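Local coordinates for Mlr6093 protein (Mesorhizobium loti, PDB 2QJ8) that is probably a zinc-dependent hydrolase of the aspartoacylase and succinylglutamate desuccinylase family, acting on ester bonds or on non-peptide carbon-nitrogen bonds of linear amides, at residues Lys70-Ala75 with Ile81-Glu86; Asp282-Leu287 with Glu322-Ala327. All coordinates share one frame; numbering follows the deposited sequence.

Interaction 1: Lys70-Ala75 with Ile81-Glu86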
loop_
_atom_site.group_PDB
_atom_site.type_symbol
_atom_site.label_atom_id
_atom_site.label_comp_id
_atom_site.label_asym_id
_atom_site.label_seq_id
_atom_site.Cartn_x
_atom_site.Cartn_y
_atom_site.Cartn_z
ATOM N N LYS A 70 -18.019 13.772 12.409
ATOM C CA LYS A 70 -17.948 14.221 13.801
ATOM C C LYS A 70 -17.707 15.729 14.015
ATOM O O LYS A 70 -18.089 16.270 15.062
ATOM C CB LYS A 70 -16.876 13.413 14.551
ATOM C CG LYS A 70 -17.283 11.973 14.822
ATOM C CD LYS A 70 -16.215 11.211 15.575
ATOM N N TRP A 71 -17.081 16.395 13.039
ATOM C CA TRP A 71 -16.693 17.809 13.135
ATOM C C TRP A 71 -17.736 18.779 12.628
ATOM O O TRP A 71 -17.896 19.847 13.202
ATOM C CB TRP A 71 -15.372 18.007 12.394
ATOM C CG TRP A 71 -14.871 19.391 12.213
ATOM C CD1 TRP A 71 -14.284 20.181 13.149
ATOM C CD2 TRP A 71 -14.801 20.110 10.983
ATOM N NE1 TRP A 71 -13.886 21.368 12.587
ATOM C CE2 TRP A 71 -14.196 21.354 11.258
ATOM C CE3 TRP A 71 -15.215 19.839 9.687
ATOM C CZ2 TRP A 71 -13.978 22.316 10.275
ATOM C CZ3 TRP A 71 -15.015 20.811 8.709
ATOM C CH2 TRP A 71 -14.400 22.022 9.010
ATOM N N LEU A 72 -18.444 18.407 11.563
ATOM C CA LEU A 72 -19.448 19.275 10.981
ATOM C C LEU A 72 -20.654 19.686 11.841
ATOM O O LEU A 72 -21.188 20.768 11.606
ATOM C CB LEU A 72 -19.937 18.713 9.651
ATOM C CG LEU A 72 -18.925 18.783 8.532
ATOM C CD1 LEU A 72 -19.483 17.941 7.399
ATOM C CD2 LEU A 72 -18.605 20.234 8.118
ATOM N N PRO A 73 -21.136 18.818 12.766
ATOM C CA PRO A 73 -22.189 19.285 13.664
ATOM C C PRO A 73 -21.898 20.610 14.394
ATOM O O PRO A 73 -22.841 21.371 14.572
ATOM C CB PRO A 73 -22.371 18.118 14.640
ATOM C CG PRO A 73 -22.049 16.889 13.765
ATOM C CD PRO A 73 -20.873 17.370 12.942
ATOM N N GLU A 74 -20.647 20.874 14.808
ATOM C CA GLU A 74 -20.265 22.160 15.420
ATOM C C GLU A 74 -19.752 23.201 14.391
ATOM O O GLU A 74 -20.103 24.378 14.486
ATOM C CB GLU A 74 -19.248 21.975 16.572
ATOM C CG GLU A 74 -19.789 21.195 17.798
ATOM C CD GLU A 74 -20.950 21.893 18.528
ATOM O OE1 GLU A 74 -20.710 22.947 19.174
ATOM O OE2 GLU A 74 -22.093 21.352 18.482
ATOM N N ALA A 75 -18.976 22.773 13.401
ATOM C CA ALA A 75 -18.388 23.656 12.381
ATOM C C ALA A 75 -19.260 24.110 11.196
ATOM O O ALA A 75 -18.987 25.171 10.643
ATOM C CB ALA A 75 -17.127 23.027 11.834
ATOM N N ILE A 81 -24.847 19.323 3.914
ATOM C CA ILE A 81 -23.715 18.453 3.584
ATOM C C ILE A 81 -24.134 17.025 3.834
ATOM O O ILE A 81 -24.554 16.675 4.943
ATOM C CB ILE A 81 -22.435 18.768 4.400
ATOM C CG1 ILE A 81 -22.003 20.202 4.131
ATOM C CG2 ILE A 81 -21.316 17.746 3.993
ATOM C CD1 ILE A 81 -20.841 20.717 4.994
ATOM N N ILE A 82 -24.082 16.208 2.785
ATOM C CA ILE A 82 -24.394 14.798 2.884
ATOM C C ILE A 82 -23.050 14.061 2.741
ATOM O O ILE A 82 -22.228 14.450 1.927
ATOM C CB ILE A 82 -25.385 14.321 1.746
ATOM C CG1 ILE A 82 -26.706 15.119 1.757
ATOM C CG2 ILE A 82 -25.672 12.860 1.900
ATOM C CD1 ILE A 82 -27.630 14.833 0.500
ATOM N N ILE A 83 -22.820 13.028 3.561
ATOM C CA ILE A 83 -21.569 12.240 3.506
ATOM C C ILE A 83 -21.851 10.751 3.499
ATOM O O ILE A 83 -22.647 10.276 4.329
ATOM C CB ILE A 83 -20.590 12.540 4.697
ATOM C CG1 ILE A 83 -20.261 14.035 4.790
ATOM C CG2 ILE A 83 -19.271 11.748 4.538
ATOM C CD1 ILE A 83 -19.438 14.485 6.058
ATOM N N VAL A 84 -21.230 10.045 2.537
ATOM C CA VAL A 84 -21.295 8.572 2.425
ATOM C C VAL A 84 -19.829 8.099 2.465
ATOM O O VAL A 84 -19.145 8.088 1.445
ATOM C CB VAL A 84 -22.118 8.079 1.198
ATOM C CG1 VAL A 84 -21.756 8.817 -0.065
ATOM C CG2 VAL A 84 -22.003 6.557 1.030
ATOM N N PRO A 85 -19.314 7.752 3.688
ATOM C CA PRO A 85 -17.886 7.411 3.784
ATOM C C PRO A 85 -17.375 6.248 2.980
ATOM O O PRO A 85 -16.232 6.329 2.549
ATOM C CB PRO A 85 -17.640 7.230 5.323
ATOM C CG PRO A 85 -18.741 8.029 5.939
ATOM C CD PRO A 85 -19.915 7.679 5.034
ATOM N N GLU A 86 -18.214 5.235 2.725
ATOM C CA GLU A 86 -17.855 4.070 1.914
ATOM C C GLU A 86 -19.001 3.756 0.969
ATOM O O GLU A 86 -19.942 3.055 1.351
ATOM C CB GLU A 86 -17.590 2.807 2.762
ATOM C CG GLU A 86 -16.482 2.895 3.783
ATOM C CD GLU A 86 -16.930 3.313 5.161
ATOM O OE1 GLU A 86 -17.901 2.718 5.706
ATOM O OE2 GLU A 86 -16.270 4.195 5.751
#
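The closest approaches of Leu-72 to Ile-81 and Ile-83 are all between methyl groups. Its CD1 does most of the touching. It comes within 3.7 Å of Ile-83 CD1, end methyl against end methyl. The same Leu-72 CD1 also lies 3.9 Å from Ile-81 CG2. The other leucine branch, Leu-72 CD2, reaches Ile-81 CD1 at 3.9 Å. Thus both branches of the leucine meet Ile-81, while one goes on to Ile-83. The Leu-72 side chain crosses that of Ile-81 at about a right angle and that of Ile-83 at a slant. In both isoleucines CG1 is anti to the carbonyl carbon (chi1 -60° in Ile-81, -55° in Ile-83), and the extended chain beyond it carries CD1 out to the leucine. No hydrogen bond joins the two segments, and all three touching residues are buried.

Leu-72 stands in the last turn of helix 60-75, and the isoleucines are two apart on strand 79-84. They therefore project from one face of the strand, while Ile-82 points away from the helix. This is the helix-on-strand packing of a beta-alpha-beta unit, strand 47-52, helix 60-75 and strand 79-84, within the catalytic domain.

Earlier in the helix, Ala-65 and Leu-68 also pack on Ile-83. The strand is held on both edges by backbone hydrogen bonds: Ile-81 and Ile-83 pair with Cys-40 and Phe-38, and Ile-82 pairs with Leu-48 and Ile-50. At the helix end, Arg-42 donates a side-chain hydrogen bond to the carbonyl oxygen of Pro-73.

Interaction 2: Asp282-Leu287 with Glu322-Ala327; sequences DVVGVL and EVAILA
The first torsion of Val-284 turns both its methyl groups toward strand 322-329, one to Ala-324 and one to Leu-326. CG1 is anti to the backbone N (chi1 166°), and CG2 is anti to the carbonyl carbon. Each methyl has its own partner. Val-284 CG1 sits 3.6 Å from Ala-324 CB. Val-284 CG2 comes no nearer than 4.3 Å to Leu-326 CD2, a looser touch. The first torsion of Leu-326 (chi1 -82°) places the branch whose CD2 meets the valine. The valine thus spans two residues that lie on the same face of strand 322-329.

The contact is apolar, and the segments share no hydrogen bond. At the nearest point the CA atoms of Val-284 and Ala-324 are 7.6 Å apart. The strands meet through side chains, not as sheet neighbours. All three touching residues are buried. Leu-260 packs on both Val-284 and Leu-326, and Ile-311 also touches Val-284.

Both strands are irregular here. Val-284 and Gly-285 lie together opposite Ile-300, and Val-323 and Ala-324 lie together opposite Leu-260. Each pair forms a classic beta bulge. Strand 283-288 belongs to a four-stranded antiparallel sheet, and strand 322-329 runs between strands 250-261 and 306-312. The arrangement is face-to-face packing of beta layers, the two bulges lying at their interface.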
loop_
_atom_site.group_PDB
_atom_site.type_symbol
_atom_site.label_atom_id
_atom_site.label_comp_id
_atom_site.label_asym_id
_atom_site.label_seq_id
_atom_site.Cartn_x
_atom_site.Cartn_y
_atom_site.Cartn_z
ATOM N N ASP A 282 16.824 12.265 -16.295
ATOM C CA ASP A 282 17.064 11.566 -15.021
ATOM C C ASP A 282 16.327 10.244 -14.964
ATOM O O ASP A 282 15.189 10.144 -15.444
ATOM C CB ASP A 282 16.602 12.395 -13.808
ATOM C CG ASP A 282 17.566 13.494 -13.425
ATOM O OD1 ASP A 282 18.629 13.644 -14.047
ATOM O OD2 ASP A 282 17.249 14.228 -12.466
ATOM N N VAL A 283 16.973 9.242 -14.365
ATOM C CA VAL A 283 16.358 7.930 -14.170
ATOM C C VAL A 283 15.312 8.089 -13.058
ATOM O O VAL A 283 15.645 8.489 -11.932
ATOM C CB VAL A 283 17.401 6.859 -13.798
ATOM C CG1 VAL A 283 16.736 5.510 -13.485
ATOM C CG2 VAL A 283 18.441 6.713 -14.931
ATOM N N VAL A 284 14.057 7.826 -13.410
ATOM C CA VAL A 284 12.932 7.914 -12.493
ATOM C C VAL A 284 12.695 6.536 -11.855
ATOM O O VAL A 284 12.281 6.461 -10.717
ATOM C CB VAL A 284 11.682 8.541 -13.202
ATOM C CG1 VAL A 284 10.411 8.339 -12.399
ATOM C CG2 VAL A 284 11.947 10.033 -13.464
ATOM N N GLY A 285 12.988 5.467 -12.590
ATOM C CA GLY A 285 12.897 4.122 -12.085
ATOM C C GLY A 285 13.657 3.160 -12.964
ATOM O O GLY A 285 14.139 3.527 -14.043
ATOM N N VAL A 286 13.785 1.939 -12.476
ATOM C CA VAL A 286 14.499 0.869 -13.151
ATOM C C VAL A 286 13.582 -0.356 -13.267
ATOM O O VAL A 286 12.831 -0.637 -12.344
ATOM C CB VAL A 286 15.793 0.540 -12.363
ATOM C CG1 VAL A 286 16.439 -0.740 -12.849
ATOM C CG2 VAL A 286 16.776 1.704 -12.458
ATOM N N LEU A 287 13.666 -1.073 -14.384
ATOM C CA LEU A 287 12.877 -2.262 -14.603
ATOM C C LEU A 287 13.824 -3.461 -14.597
ATOM O O LEU A 287 14.777 -3.525 -15.360
ATOM C CB LEU A 287 12.123 -2.150 -15.927
ATOM C CG LEU A 287 11.084 -3.211 -16.270
ATOM C CD1 LEU A 287 9.841 -3.051 -15.416
ATOM C CD2 LEU A 287 10.733 -3.072 -17.726
ATOM N N GLU A 322 1.879 2.312 -16.834
ATOM C CA GLU A 322 2.308 3.608 -16.342
ATOM C C GLU A 322 2.995 3.389 -15.001
ATOM O O GLU A 322 2.473 2.708 -14.132
ATOM C CB GLU A 322 1.128 4.602 -16.202
ATOM C CG GLU A 322 0.477 5.050 -17.541
ATOM C CD GLU A 322 -0.577 6.190 -17.376
ATOM O OE1 GLU A 322 -1.140 6.392 -16.257
ATOM O OE2 GLU A 322 -0.845 6.878 -18.396
ATOM N N VAL A 323 4.195 3.927 -14.869
ATOM C CA VAL A 323 4.978 3.755 -13.646
ATOM C C VAL A 323 5.273 5.039 -12.917
ATOM O O VAL A 323 5.614 4.989 -11.774
ATOM C CB VAL A 323 6.275 2.955 -13.901
ATOM C CG1 VAL A 323 5.909 1.541 -14.345
ATOM C CG2 VAL A 323 7.191 3.670 -14.906
ATOM N N ALA A 324 5.188 6.179 -13.595
ATOM C CA ALA A 324 5.406 7.467 -12.970
ATOM C C ALA A 324 4.615 8.552 -13.706
ATOM O O ALA A 324 4.404 8.451 -14.926
ATOM C CB ALA A 324 6.939 7.801 -12.938
ATOM N N ILE A 325 4.134 9.540 -12.948
ATOM C CA ILE A 325 3.444 10.696 -13.514
ATOM C C ILE A 325 4.222 11.924 -13.087
ATOM O O ILE A 325 4.311 12.237 -11.896
ATOM C CB ILE A 325 1.996 10.813 -13.077
ATOM C CG1 ILE A 325 1.235 9.554 -13.505
ATOM C CG2 ILE A 325 1.357 12.048 -13.726
ATOM C CD1 ILE A 325 -0.120 9.517 -12.984
ATOM N N LEU A 326 4.809 12.584 -14.074
ATOM C CA LEU A 326 5.603 13.780 -13.879
ATOM C C LEU A 326 4.685 14.943 -14.265
ATOM O O LEU A 326 3.693 14.753 -14.965
ATOM C CB LEU A 326 6.880 13.720 -14.730
ATOM C CG LEU A 326 8.095 12.935 -14.205
ATOM C CD1 LEU A 326 7.780 11.747 -13.329
ATOM C CD2 LEU A 326 9.054 12.542 -15.342
ATOM N N ALA A 327 4.971 16.118 -13.731
ATOM C CA ALA A 327 4.186 17.310 -14.012
ATOM C C ALA A 327 5.097 18.516 -14.096
ATOM O O ALA A 327 6.188 18.539 -13.505
ATOM C CB ALA A 327 3.128 17.507 -12.940
#

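From the N terminus, interaction 1 comes first. It closes a short link of five residues, 76-80, which holds the turn after helix 60-75 and the first two residues of strand 79-84. Interaction 2 opens almost 200 residues later. It closes a longer loop of 34 residues, which contains strands 298-301, 306-312 and 315-317 and no helix. The loops are in series, so they neither nest nor cross. The centres of interactions 1 and 2 are about 38 Å apart, on opposite sides of the chain's centre. Their nearest atoms are about 23 Å apart. Interaction 1 ties a helix to a strand in the catalytic domain. Interaction 2 joins beta layers in the C-terminal part of the chain.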